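Trypsin inhibitor BGIT (Momordica charantia, PDB 1VBW) inhibits serine proteases, trypsin in particular, as a small member of the potato type I inhibitor family. Local coordinates at residues 31-36 / 51-56. Residues are numbered along the deposited sequence; the frame is centred on the assembly and turned at random.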
# COMPACT_ATOMS: atom_id res chain seq x y z
N VAL A 31 4.25 9.23 -0.42
CA VAL A 31 4.31 7.87 0.12
C VAL A 31 5.14 6.98 -0.80
O VAL A 31 5.23 7.18 -2.00
CB VAL A 31 2.93 7.25 0.34
CG1 VAL A 31 2.06 8.15 1.22
CG2 VAL A 31 2.23 6.90 -0.96
N ARG A 32 5.66 5.93 -0.18
CA ARG A 32 6.26 4.81 -0.88
C ARG A 32 5.47 3.57 -0.55
O ARG A 32 5.19 3.29 0.64
CB ARG A 32 7.74 4.63 -0.44
CG ARG A 32 8.37 3.37 -0.97
CD ARG A 32 9.87 3.33 -0.73
NE ARG A 32 10.45 2.05 -1.05
CZ ARG A 32 10.66 1.04 -0.19
NH1 ARG A 32 10.42 1.21 1.12
NH2 ARG A 32 11.14 -0.10 -0.63
N ALA A 33 5.10 2.82 -1.60
CA ALA A 33 4.37 1.58 -1.42
C ALA A 33 5.35 0.43 -1.29
O ALA A 33 6.31 0.29 -2.06
CB ALA A 33 3.46 1.37 -2.62
N VAL A 34 5.08 -0.45 -0.34
CA VAL A 34 5.90 -1.58 0.07
C VAL A 34 5.11 -2.86 -0.20
O VAL A 34 4.10 -3.02 0.47
CB VAL A 34 6.29 -1.46 1.55
CG1 VAL A 34 5.11 -1.38 2.47
CG2 VAL A 34 7.26 -2.58 1.97
N ILE A 35 5.53 -3.74 -1.10
CA ILE A 35 4.85 -4.99 -1.38
C ILE A 35 5.23 -6.03 -0.33
O ILE A 35 6.42 -6.28 -0.15
CB ILE A 35 5.23 -5.53 -2.79
CG1 ILE A 35 4.99 -4.44 -3.81
CG2 ILE A 35 4.49 -6.82 -3.02
CD1 ILE A 35 3.51 -4.24 -4.04
N ILE A 36 4.26 -6.63 0.32
CA ILE A 36 4.52 -7.58 1.38
C ILE A 36 3.51 -8.71 1.25
O ILE A 36 2.32 -8.46 1.08
CB ILE A 36 4.36 -7.00 2.80
CG1 ILE A 36 5.10 -5.70 2.97
CG2 ILE A 36 4.82 -8.07 3.78
CD1 ILE A 36 4.85 -5.06 4.33
N VAL A 51 2.94 3.00 2.60
CA VAL A 51 1.71 2.28 2.24
C VAL A 51 2.08 0.82 2.04
O VAL A 51 2.71 0.49 1.02
CB VAL A 51 1.02 2.86 1.02
CG1 VAL A 51 -0.21 2.02 0.65
CG2 VAL A 51 0.59 4.31 1.24
N ARG A 52 1.67 -0.03 2.94
CA ARG A 52 1.83 -1.47 2.75
C ARG A 52 0.84 -1.99 1.73
O ARG A 52 -0.36 -1.70 1.85
CB ARG A 52 1.69 -2.18 4.09
CG ARG A 52 2.87 -1.80 4.99
CD ARG A 52 2.82 -2.40 6.34
NE ARG A 52 4.15 -2.17 6.93
CZ ARG A 52 4.05 -1.95 8.26
NH1 ARG A 52 2.84 -1.97 8.75
NH2 ARG A 52 5.17 -1.79 8.84
N VAL A 53 1.32 -2.75 0.80
CA VAL A 53 0.53 -3.39 -0.22
C VAL A 53 0.62 -4.90 0.02
O VAL A 53 1.62 -5.51 -0.32
CB VAL A 53 0.98 -3.01 -1.63
CG1 VAL A 53 0.10 -3.70 -2.67
CG2 VAL A 53 0.93 -1.48 -1.81
N TRP A 54 -0.44 -5.43 0.66
CA TRP A 54 -0.44 -6.82 1.06
C TRP A 54 -0.92 -7.69 -0.10
O TRP A 54 -2.02 -7.46 -0.61
CB TRP A 54 -1.37 -7.02 2.25
CG TRP A 54 -0.88 -6.34 3.50
CD1 TRP A 54 -1.32 -5.14 4.03
CD2 TRP A 54 0.09 -6.87 4.40
NE1 TRP A 54 -0.63 -4.88 5.21
CE2 TRP A 54 0.23 -5.93 5.46
CE3 TRP A 54 0.85 -8.03 4.44
CZ2 TRP A 54 1.12 -6.13 6.53
CZ3 TRP A 54 1.73 -8.24 5.50
CH2 TRP A 54 1.83 -7.30 6.52
N VAL A 55 -0.11 -8.67 -0.47
CA VAL A 55 -0.39 -9.44 -1.69
C VAL A 55 -0.45 -10.93 -1.37
O VAL A 55 0.12 -11.47 -0.42
CB VAL A 55 0.65 -9.19 -2.77
CG1 VAL A 55 0.60 -7.73 -3.24
CG2 VAL A 55 2.04 -9.59 -2.37
N THR A 56 -1.17 -11.64 -2.27
CA THR A 56 -1.20 -13.10 -2.27
C THR A 56 0.13 -13.64 -2.78
O THR A 56 1.01 -12.94 -3.26
CB THR A 56 -2.33 -13.62 -3.15
OG1 THR A 56 -1.93 -13.37 -4.51
CG2 THR A 56 -3.66 -13.00 -2.83
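Residues 33-36 pair one to one with 51-54 in a parallel beta ladder, the parallel half of the small mixed sheet on which the potato type I inhibitor fold is built. Strand 32-37 lies at one border of this sheet, and strand 50-55 has 66-67 as its antiparallel neighbour on the other flank. The backbone bonding alternates as parallel pairing demands: Val34 N donates to Val51 O and Val34 O accepts from Val53 N (2.8 Å), then Ile36 N reaches Val53 O and Ile36 O takes Val55 N. Val51 N to Arg32 O begins the series. The axes of strands 32-36 and 51-55 cross at -28°, the usual twist of a sheet.

The two faces differ; Val34, Ile35 and Ile36 each have a second conformer, so their side-chain contacts describe one of two. On the face carrying Ala33, Val51 and Val53, Ile35 CD1 lies 3.7 Å from Val53 CB, while helix 17-27 packs on Val51 and Val53 through Ile24. On the other, Val34 CG1, set between its own backbone N and carbonyl carbon (chi1 58°), lies 3.4 Å from Arg52 CG. Ile36 CB sits over one face of the Trp54 indole, offset toward its rim, and Ile36 CG2 is 3.5 Å from Trp54 CZ3; Ile36 CD1 meets the extended Arg52 chain. Arg52 is also part of a sodium site with Thr66 and Gly68, its side chain about 4 Å from the ion.

Backbone bonds thus set the register, whereas side chains make one face aliphatic, covered by helix 17-27 over Val51 and Val53, and the other mixed, with an arginine whose NH2 bond to Thr43 O, in the connection that in this family carries the protease-binding loop, is consistent with bracing that loop.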